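Local structure of putative aldehyde dehydrogenase AldY (Bacillus subtilis, 4DNG) at residues P143-S151 with M218-F229; S163-N172 with W463-T471. The protein probably oxidises aldehydes to carboxylates with NAD+ as electron acceptor, and may contribute to protecting the cell against stress from ethanol and related compounds. One frame throughout, in Å; residues are numbered along the deposited sequence.

How the interactions relate
Interaction 1 pairs two strands of one sheet, and interaction 2 packs helices that adjoin it. Their centres lie 12 Å apart, and strand 135-150 of interaction 1 is followed by helix 156-169 of interaction 2, while strand 469-477 pairs with strand 135-150. Two polar links join them: Ser228 OG and Ser163 OG stand 2.6 Å apart, probably hydrogen-bonded, and Gly145 N lies 2.8 Å from Asn172 OD1. Interaction 1 is the nearer to the chemistry. The side chain of Phe229 is about 3 Å from that of Val235, an NAD-binding residue by similarity, and about 7 Å from that of the predicted active-site Glu253; Ser163 is about 9 Å from Glu253 by the same measure.

Interaction 1. Residues P143-S151 with M218-F229; sequences PLGVISSIS and MLTNPIPRLISF
Two neighbouring parallel strands of the Rossmann-like NAD-binding domain meet here, and the backbones of Ser148 and Ser228 carry three bonds of their ladder. Ser148 N donates to Leu226 O (2.8 Å), Ser228 N to Ser148 O (2.7 Å), and Ile150 N to Ser228 O (2.9 Å). Arg225 N reaches Val146 O in the same ladder, while its guanidinium turns outward to a salt bridge with Asp429 of the second subunit. On the face bearing Ser148, Ile150, Ile227 and Phe229, the chain of Ile150 divides its work. With CG1 anti to the carbonyl carbon (chi1 -59°), CD1 is carried against Met218 CB (3.8 Å) and Leu219 CD2 (4.0 Å), whereas CG2 meets the edge of the Phe229 ring at CD1 (3.7 Å). Replacing Ile150 with an alanine would probably leave a gap against Met218 and Leu219 and take the CG2 methyl from that ring edge. On the other face, Ile147 and Leu226 lie side by side. The Met218 backbone is tied in as well: Ser148 OG gives its hydrogen to a lone pair of Met218 O, in the carbonyl plane, at 2.9 Å.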
loop_
_atom_site.group_PDB
_atom_site.type_symbol
_atom_site.label_atom_id
_atom_site.label_comp_id
_atom_site.label_asym_id
_atom_site.label_seq_id
_atom_site.Cartn_x
_atom_site.Cartn_y
_atom_site.Cartn_z
ATOM N N PRO A 143 -2.043 -6.723 -15.574
ATOM C CA PRO A 143 -1.187 -7.393 -14.560
ATOM C C PRO A 143 -0.240 -6.425 -13.801
ATOM O O PRO A 143 0.049 -5.327 -14.280
ATOM C CB PRO A 143 -0.380 -8.403 -15.382
ATOM C CG PRO A 143 -0.524 -7.987 -16.817
ATOM C CD PRO A 143 -1.819 -7.238 -16.941
ATOM N N LEU A 144 0.223 -6.812 -12.617
ATOM C CA LEU A 144 1.162 -5.962 -11.868
ATOM C C LEU A 144 2.569 -6.131 -12.397
ATOM O O LEU A 144 3.293 -5.148 -12.588
ATOM C CB LEU A 144 1.131 -6.313 -10.391
ATOM C CG LEU A 144 1.943 -5.499 -9.400
ATOM C CD1 LEU A 144 1.768 -3.988 -9.550
ATOM C CD2 LEU A 144 1.495 -5.961 -8.025
ATOM N N GLY A 145 2.934 -7.389 -12.640
ATOM C CA GLY A 145 4.262 -7.757 -13.127
ATOM C C GLY A 145 4.793 -8.979 -12.388
ATOM O O GLY A 145 4.183 -10.062 -12.422
ATOM N N VAL A 146 5.915 -8.816 -11.708
ATOM C CA VAL A 146 6.567 -9.948 -11.054
ATOM C C VAL A 146 6.377 -9.872 -9.554
ATOM O O VAL A 146 6.704 -8.861 -8.945
ATOM C CB VAL A 146 8.070 -9.998 -11.362
ATOM C CG1 VAL A 146 8.725 -11.135 -10.587
ATOM C CG2 VAL A 146 8.293 -10.137 -12.864
ATOM N N ILE A 147 5.869 -10.957 -8.970
ATOM C CA ILE A 147 5.514 -11.005 -7.553
ATOM C C ILE A 147 6.654 -11.718 -6.818
ATOM O O ILE A 147 7.094 -12.787 -7.263
ATOM C CB ILE A 147 4.208 -11.823 -7.331
ATOM C CG1 ILE A 147 3.056 -11.352 -8.245
ATOM C CG2 ILE A 147 3.791 -11.847 -5.862
ATOM C CD1 ILE A 147 2.648 -9.900 -8.074
ATOM N N SER A 148 7.125 -11.117 -5.715
ATOM C CA SER A 148 8.009 -11.776 -4.766
ATOM C C SER A 148 7.203 -12.326 -3.593
ATOM O O SER A 148 6.565 -11.578 -2.831
ATOM C CB SER A 148 9.099 -10.842 -4.267
ATOM O OG SER A 148 10.216 -11.585 -3.799
ATOM N N SER A 149 7.270 -13.642 -3.438
ATOM C CA SER A 149 6.410 -14.370 -2.505
ATOM C C SER A 149 7.237 -15.187 -1.516
ATOM O O SER A 149 8.111 -15.946 -1.934
ATOM C CB SER A 149 5.493 -15.277 -3.310
ATOM O OG SER A 149 4.790 -16.157 -2.477
ATOM N N ILE A 150 6.963 -15.004 -0.217
ATOM C CA ILE A 150 7.703 -15.635 0.878
ATOM C C ILE A 150 6.729 -16.236 1.882
ATOM O O ILE A 150 5.818 -15.550 2.362
ATOM C CB ILE A 150 8.568 -14.612 1.635
ATOM C CG1 ILE A 150 9.567 -13.940 0.690
ATOM C CG2 ILE A 150 9.275 -15.251 2.847
ATOM C CD1 ILE A 150 10.126 -12.639 1.224
ATOM N N SER A 151 6.918 -17.512 2.208
ATOM C CA SER A 151 6.013 -18.168 3.114
ATOM C C SER A 151 6.731 -18.792 4.299
ATOM O O SER A 151 7.916 -19.067 4.225
ATOM C CB SER A 151 5.109 -19.150 2.374
ATOM O OG SER A 151 5.814 -20.172 1.725
ATOM N N MET A 218 15.166 -11.354 -1.766
ATOM C CA MET A 218 13.751 -11.363 -2.128
ATOM C C MET A 218 13.141 -9.952 -2.058
ATOM O O MET A 218 12.026 -9.722 -2.551
ATOM C CB MET A 218 12.982 -12.319 -1.208
ATOM C CG MET A 218 13.351 -13.798 -1.365
ATOM S SD MET A 218 12.795 -14.462 -2.947
ATOM C CE MET A 218 11.029 -14.426 -2.810
ATOM N N LEU A 219 13.899 -9.012 -1.477
ATOM C CA LEU A 219 13.384 -7.733 -1.064
ATOM C C LEU A 219 13.947 -6.602 -1.900
ATOM O O LEU A 219 13.225 -5.665 -2.263
ATOM C CB LEU A 219 13.722 -7.494 0.410
ATOM C CG LEU A 219 13.347 -8.521 1.498
ATOM C CD1 LEU A 219 13.549 -7.933 2.900
ATOM C CD2 LEU A 219 11.926 -9.034 1.347
ATOM N N THR A 220 15.232 -6.707 -2.215
ATOM C CA THR A 220 16.032 -5.620 -2.791
ATOM C C THR A 220 16.026 -5.597 -4.319
ATOM O O THR A 220 16.328 -4.576 -4.952
ATOM C CB THR A 220 17.504 -5.788 -2.370
ATOM O OG1 THR A 220 17.609 -5.670 -0.947
ATOM C CG2 THR A 220 18.344 -4.698 -2.994
ATOM N N ASN A 221 15.744 -6.743 -4.920
ATOM C CA ASN A 221 15.809 -6.833 -6.344
ATOM C C ASN A 221 14.837 -5.789 -6.884
ATOM O O ASN A 221 13.682 -5.720 -6.424
ATOM C CB ASN A 221 15.460 -8.248 -6.818
ATOM C CG ASN A 221 15.785 -8.461 -8.284
ATOM O OD1 ASN A 221 15.271 -7.756 -9.140
ATOM N ND2 ASN A 221 16.638 -9.425 -8.576
ATOM N N PRO A 222 15.313 -4.932 -7.810
ATOM C CA PRO A 222 14.411 -3.904 -8.339
ATOM C C PRO A 222 13.219 -4.491 -9.081
ATOM O O PRO A 222 12.173 -3.839 -9.110
ATOM C CB PRO A 222 15.289 -3.063 -9.292
ATOM C CG PRO A 222 16.666 -3.646 -9.244
ATOM C CD PRO A 222 16.728 -4.680 -8.146
ATOM N N ILE A 223 13.352 -5.704 -9.641
ATOM C CA ILE A 223 12.255 -6.321 -10.426
ATOM C C ILE A 223 10.842 -6.393 -9.785
ATOM O O ILE A 223 9.916 -5.748 -10.272
ATOM C CB ILE A 223 12.591 -7.728 -10.964
ATOM C CG1 ILE A 223 13.930 -7.761 -11.741
ATOM C CG2 ILE A 223 11.424 -8.238 -11.816
ATOM C CD1 ILE A 223 14.065 -6.793 -12.889
ATOM N N PRO A 224 10.667 -7.198 -8.716
ATOM C CA PRO A 224 9.290 -7.516 -8.339
ATOM C C PRO A 224 8.522 -6.302 -7.889
ATOM O O PRO A 224 9.101 -5.436 -7.223
ATOM C CB PRO A 224 9.462 -8.463 -7.128
ATOM C CG PRO A 224 10.792 -8.136 -6.565
ATOM C CD PRO A 224 11.646 -7.741 -7.750
ATOM N N ARG A 225 7.222 -6.257 -8.195
ATOM C CA ARG A 225 6.403 -5.089 -7.843
ATOM C C ARG A 225 5.514 -5.268 -6.612
ATOM O O ARG A 225 4.923 -4.306 -6.123
ATOM C CB ARG A 225 5.625 -4.593 -9.049
ATOM C CG ARG A 225 6.411 -3.583 -9.853
ATOM C CD ARG A 225 5.825 -3.359 -11.231
ATOM N NE ARG A 225 6.897 -3.057 -12.186
ATOM C CZ ARG A 225 6.941 -1.989 -12.979
ATOM N NH1 ARG A 225 5.956 -1.098 -12.970
ATOM N NH2 ARG A 225 7.971 -1.822 -13.804
ATOM N N LEU A 226 5.459 -6.498 -6.097
ATOM C CA LEU A 226 4.815 -6.783 -4.813
ATOM C C LEU A 226 5.626 -7.795 -4.027
ATOM O O LEU A 226 6.095 -8.793 -4.596
ATOM C CB LEU A 226 3.409 -7.306 -5.024
ATOM C CG LEU A 226 2.634 -7.873 -3.840
ATOM C CD1 LEU A 226 1.892 -6.802 -3.090
ATOM C CD2 LEU A 226 1.633 -8.871 -4.362
ATOM N N ILE A 227 5.813 -7.509 -2.735
ATOM C CA ILE A 227 6.341 -8.461 -1.775
ATOM C C ILE A 227 5.163 -8.969 -0.977
ATOM O O ILE A 227 4.433 -8.189 -0.362
ATOM C CB ILE A 227 7.295 -7.854 -0.722
ATOM C CG1 ILE A 227 8.296 -6.865 -1.319
ATOM C CG2 ILE A 227 8.026 -8.973 0.022
ATOM C CD1 ILE A 227 9.209 -7.486 -2.339
ATOM N N SER A 228 5.010 -10.282 -0.976
ATOM C CA SER A 228 4.014 -10.982 -0.194
ATOM C C SER A 228 4.775 -11.741 0.908
ATOM O O SER A 228 5.677 -12.511 0.600
ATOM C CB SER A 228 3.260 -11.942 -1.127
ATOM O OG SER A 228 2.322 -12.711 -0.413
ATOM N N PHE A 229 4.436 -11.502 2.179
ATOM C CA PHE A 229 5.157 -12.081 3.323
ATOM C C PHE A 229 4.215 -12.434 4.475
ATOM O O PHE A 229 3.288 -11.676 4.789
ATOM C CB PHE A 229 6.243 -11.099 3.815
ATOM C CG PHE A 229 6.975 -11.540 5.077
ATOM C CD1 PHE A 229 7.975 -12.505 5.025
ATOM C CD2 PHE A 229 6.689 -10.959 6.306
ATOM C CE1 PHE A 229 8.652 -12.911 6.177
ATOM C CE2 PHE A 229 7.362 -11.349 7.461
ATOM C CZ PHE A 229 8.344 -12.336 7.397
#

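Interaction 2. Residues S163-N172 with W463-T471; sequences SIAPAIALGN and WVVEEFTVT
Phe468 is the apolar centre, its ring pressed by one face against helix 163-169 where helix 463-468 crosses it at 69°. A chi1 of -68° swings the ring away from its own carbonyl toward Pro166, whose CB sits over that face in a CH-pi contact, 4.1 Å from the ring centroid; Ala167 N lies over the same face. Pro166 CB also meets Val464 CG1 (3.9 Å), one turn back. Past the ring, Leu170 crosses Phe468 at about a right angle and sets CD1 against Phe468 CB (3.8 Å), while its own CB touches Thr469 CG2 (3.7 Å). The polar edge belongs to Asn172, whose OD1 accepts from Gly145 N. Its ND2 spans the two segments, donating to a lone pair of Phe468 O (2.9 Å, N-H...O angle 159°) and, more bent, to Ala167 O (3.0 Å). Ala167 O takes Leu170 N and Asn172 N as well, the latter as part of the Schellman motif that ends helix 163-169 with Gly171 at positive phi. Around this joint, Tyr118 of helix 98-118 packs on both Pro166 and Val465, Ala167 rests on Val174 of strand 173-177, and Val470 bonds through its backbone to Leu142 of strand 135-150.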
loop_
_atom_site.group_PDB
_atom_site.type_symbol
_atom_site.label_atom_id
_atom_site.label_comp_id
_atom_site.label_asym_id
_atom_site.label_seq_id
_atom_site.Cartn_x
_atom_site.Cartn_y
_atom_site.Cartn_z
ATOM N N SER A 163 -0.822 -16.608 -2.481
ATOM C CA SER A 163 -0.192 -15.606 -3.330
ATOM C C SER A 163 0.072 -16.108 -4.730
ATOM O O SER A 163 -0.013 -15.349 -5.703
ATOM C CB SER A 163 1.099 -15.077 -2.715
ATOM O OG SER A 163 0.815 -14.529 -1.448
ATOM N N ILE A 164 0.423 -17.376 -4.837
ATOM C CA ILE A 164 0.721 -17.946 -6.138
ATOM C C ILE A 164 -0.507 -17.881 -7.073
ATOM O O ILE A 164 -0.417 -17.381 -8.199
ATOM C CB ILE A 164 1.289 -19.368 -5.990
ATOM C CG1 ILE A 164 2.699 -19.288 -5.389
ATOM C CG2 ILE A 164 1.248 -20.090 -7.321
ATOM C CD1 ILE A 164 3.229 -20.586 -4.816
ATOM N N ALA A 165 -1.664 -18.315 -6.589
ATOM C CA ALA A 165 -2.801 -18.519 -7.509
ATOM C C ALA A 165 -3.428 -17.218 -8.070
ATOM O O ALA A 165 -3.652 -17.114 -9.269
ATOM C CB ALA A 165 -3.850 -19.446 -6.889
ATOM N N PRO A 166 -3.706 -16.219 -7.211
ATOM C CA PRO A 166 -4.116 -14.923 -7.782
ATOM C C PRO A 166 -3.061 -14.296 -8.705
ATOM O O PRO A 166 -3.395 -13.779 -9.772
ATOM C CB PRO A 166 -4.326 -14.037 -6.552
ATOM C CG PRO A 166 -3.857 -14.835 -5.372
ATOM C CD PRO A 166 -3.934 -16.276 -5.759
ATOM N N ALA A 167 -1.796 -14.358 -8.307
ATOM C CA ALA A 167 -0.717 -13.841 -9.135
ATOM C C ALA A 167 -0.803 -14.388 -10.556
ATOM O O ALA A 167 -0.882 -13.632 -11.531
ATOM C CB ALA A 167 0.624 -14.196 -8.529
ATOM N N ILE A 168 -0.778 -15.712 -10.658
ATOM C CA ILE A 168 -0.831 -16.368 -11.950
ATOM C C ILE A 168 -2.171 -16.129 -12.678
ATOM O O ILE A 168 -2.193 -15.921 -13.889
ATOM C CB ILE A 168 -0.495 -17.867 -11.810
ATOM C CG1 ILE A 168 1.007 -18.012 -11.538
ATOM C CG2 ILE A 168 -0.948 -18.647 -13.045
ATOM C CD1 ILE A 168 1.392 -19.340 -10.925
ATOM N N ALA A 169 -3.271 -16.126 -11.935
ATOM C CA ALA A 169 -4.586 -15.860 -12.507
ATOM C C ALA A 169 -4.637 -14.530 -13.240
ATOM O O ALA A 169 -5.316 -14.400 -14.260
ATOM C CB ALA A 169 -5.637 -15.874 -11.415
ATOM N N LEU A 170 -3.911 -13.544 -12.717
ATOM C CA LEU A 170 -4.029 -12.178 -13.204
ATOM C C LEU A 170 -2.819 -11.760 -14.030
ATOM O O LEU A 170 -2.466 -10.572 -14.118
ATOM C CB LEU A 170 -4.305 -11.232 -12.026
ATOM C CG LEU A 170 -5.641 -11.540 -11.323
ATOM C CD1 LEU A 170 -5.688 -10.986 -9.913
ATOM C CD2 LEU A 170 -6.813 -11.017 -12.148
ATOM N N GLY A 171 -2.178 -12.755 -14.630
ATOM C CA GLY A 171 -1.146 -12.524 -15.632
ATOM C C GLY A 171 0.202 -12.131 -15.089
ATOM O O GLY A 171 1.045 -11.620 -15.827
ATOM N N ASN A 172 0.418 -12.353 -13.802
ATOM C CA ASN A 172 1.728 -12.083 -13.220
ATOM C C ASN A 172 2.618 -13.316 -13.283
ATOM O O ASN A 172 2.160 -14.409 -13.609
ATOM C CB ASN A 172 1.586 -11.619 -11.771
ATOM C CG ASN A 172 0.642 -10.453 -11.631
ATOM O OD1 ASN A 172 0.962 -9.335 -12.057
ATOM N ND2 ASN A 172 -0.536 -10.703 -11.031
ATOM N N TRP A 463 -11.053 -7.589 -3.411
ATOM C CA TRP A 463 -9.894 -7.000 -2.730
ATOM C C TRP A 463 -8.579 -7.577 -3.199
ATOM O O TRP A 463 -7.550 -6.886 -3.179
ATOM C CB TRP A 463 -10.026 -7.064 -1.200
ATOM C CG TRP A 463 -10.500 -8.386 -0.617
ATOM C CD1 TRP A 463 -11.805 -8.880 -0.582
ATOM C CD2 TRP A 463 -9.687 -9.414 0.079
ATOM N NE1 TRP A 463 -11.853 -10.101 0.047
ATOM C CE2 TRP A 463 -10.622 -10.483 0.466
ATOM C CE3 TRP A 463 -8.333 -9.555 0.398
ATOM C CZ2 TRP A 463 -10.198 -11.629 1.140
ATOM C CZ3 TRP A 463 -7.920 -10.715 1.078
ATOM C CH2 TRP A 463 -8.832 -11.724 1.438
ATOM N N VAL A 464 -8.614 -8.831 -3.652
ATOM C CA VAL A 464 -7.420 -9.536 -4.123
ATOM C C VAL A 464 -7.040 -9.141 -5.550
ATOM O O VAL A 464 -5.859 -8.960 -5.859
ATOM C CB VAL A 464 -7.594 -11.064 -4.055
ATOM C CG1 VAL A 464 -6.238 -11.744 -4.079
ATOM C CG2 VAL A 464 -8.347 -11.464 -2.796
ATOM N N VAL A 465 -8.040 -9.016 -6.413
ATOM C CA VAL A 465 -7.843 -8.576 -7.803
ATOM C C VAL A 465 -7.107 -7.235 -7.860
ATOM O O VAL A 465 -6.156 -7.090 -8.618
ATOM C CB VAL A 465 -9.190 -8.556 -8.590
ATOM C CG1 VAL A 465 -9.131 -7.666 -9.821
ATOM C CG2 VAL A 465 -9.593 -9.972 -8.989
ATOM N N GLU A 466 -7.521 -6.273 -7.035
ATOM C CA GLU A 466 -6.827 -4.982 -6.941
ATOM C C GLU A 466 -5.369 -5.163 -6.505
ATOM O O GLU A 466 -4.508 -4.420 -6.955
ATOM C CB GLU A 466 -7.517 -4.010 -5.965
ATOM C CG GLU A 466 -9.037 -3.872 -6.076
ATOM C CD GLU A 466 -9.519 -3.278 -7.398
ATOM O OE1 GLU A 466 -8.826 -2.419 -7.992
ATOM O OE2 GLU A 466 -10.622 -3.671 -7.842
ATOM N N GLU A 467 -5.100 -6.146 -5.638
ATOM C CA GLU A 467 -3.759 -6.325 -5.060
ATOM C C GLU A 467 -2.771 -6.806 -6.101
ATOM O O GLU A 467 -1.618 -6.390 -6.099
ATOM C CB GLU A 467 -3.767 -7.284 -3.856
ATOM C CG GLU A 467 -4.092 -6.656 -2.500
ATOM C CD GLU A 467 -4.059 -7.673 -1.349
ATOM O OE1 GLU A 467 -5.143 -8.081 -0.867
ATOM O OE2 GLU A 467 -2.952 -8.078 -0.925
ATOM N N PHE A 468 -3.239 -7.651 -7.012
ATOM C CA PHE A 468 -2.366 -8.296 -7.999
ATOM C C PHE A 468 -2.515 -7.710 -9.392
ATOM O O PHE A 468 -1.932 -8.214 -10.354
ATOM C CB PHE A 468 -2.589 -9.819 -8.000
ATOM C CG PHE A 468 -2.125 -10.482 -6.732
ATOM C CD1 PHE A 468 -0.812 -10.924 -6.604
ATOM C CD2 PHE A 468 -2.993 -10.626 -5.651
ATOM C CE1 PHE A 468 -0.371 -11.519 -5.429
ATOM C CE2 PHE A 468 -2.559 -11.212 -4.478
ATOM C CZ PHE A 468 -1.245 -11.658 -4.365
ATOM N N THR A 469 -3.283 -6.634 -9.506
ATOM C CA THR A 469 -3.385 -5.939 -10.792
ATOM C C THR A 469 -3.129 -4.476 -10.636
ATOM O O THR A 469 -3.254 -3.939 -9.532
ATOM C CB THR A 469 -4.760 -6.113 -11.463
ATOM O OG1 THR A 469 -5.782 -5.489 -10.662
ATOM C CG2 THR A 469 -5.067 -7.599 -11.677
ATOM N N VAL A 470 -2.771 -3.833 -11.747
ATOM C CA VAL A 470 -2.695 -2.380 -11.782
ATOM C C VAL A 470 -3.860 -1.741 -12.562
ATOM O O VAL A 470 -4.437 -2.314 -13.499
ATOM C CB VAL A 470 -1.322 -1.907 -12.271
ATOM C CG1 VAL A 470 -1.213 -2.012 -13.786
ATOM C CG2 VAL A 470 -1.050 -0.487 -11.787
ATOM N N THR A 471 -4.233 -0.548 -12.137
ATOM C CA THR A 471 -5.269 0.206 -12.819
ATOM C C THR A 471 -4.581 1.137 -13.804
ATOM O O THR A 471 -3.775 1.984 -13.406
ATOM C CB THR A 471 -6.131 0.968 -11.796
ATOM O OG1 THR A 471 -7.185 0.108 -11.352
ATOM C CG2 THR A 471 -6.739 2.238 -12.386
#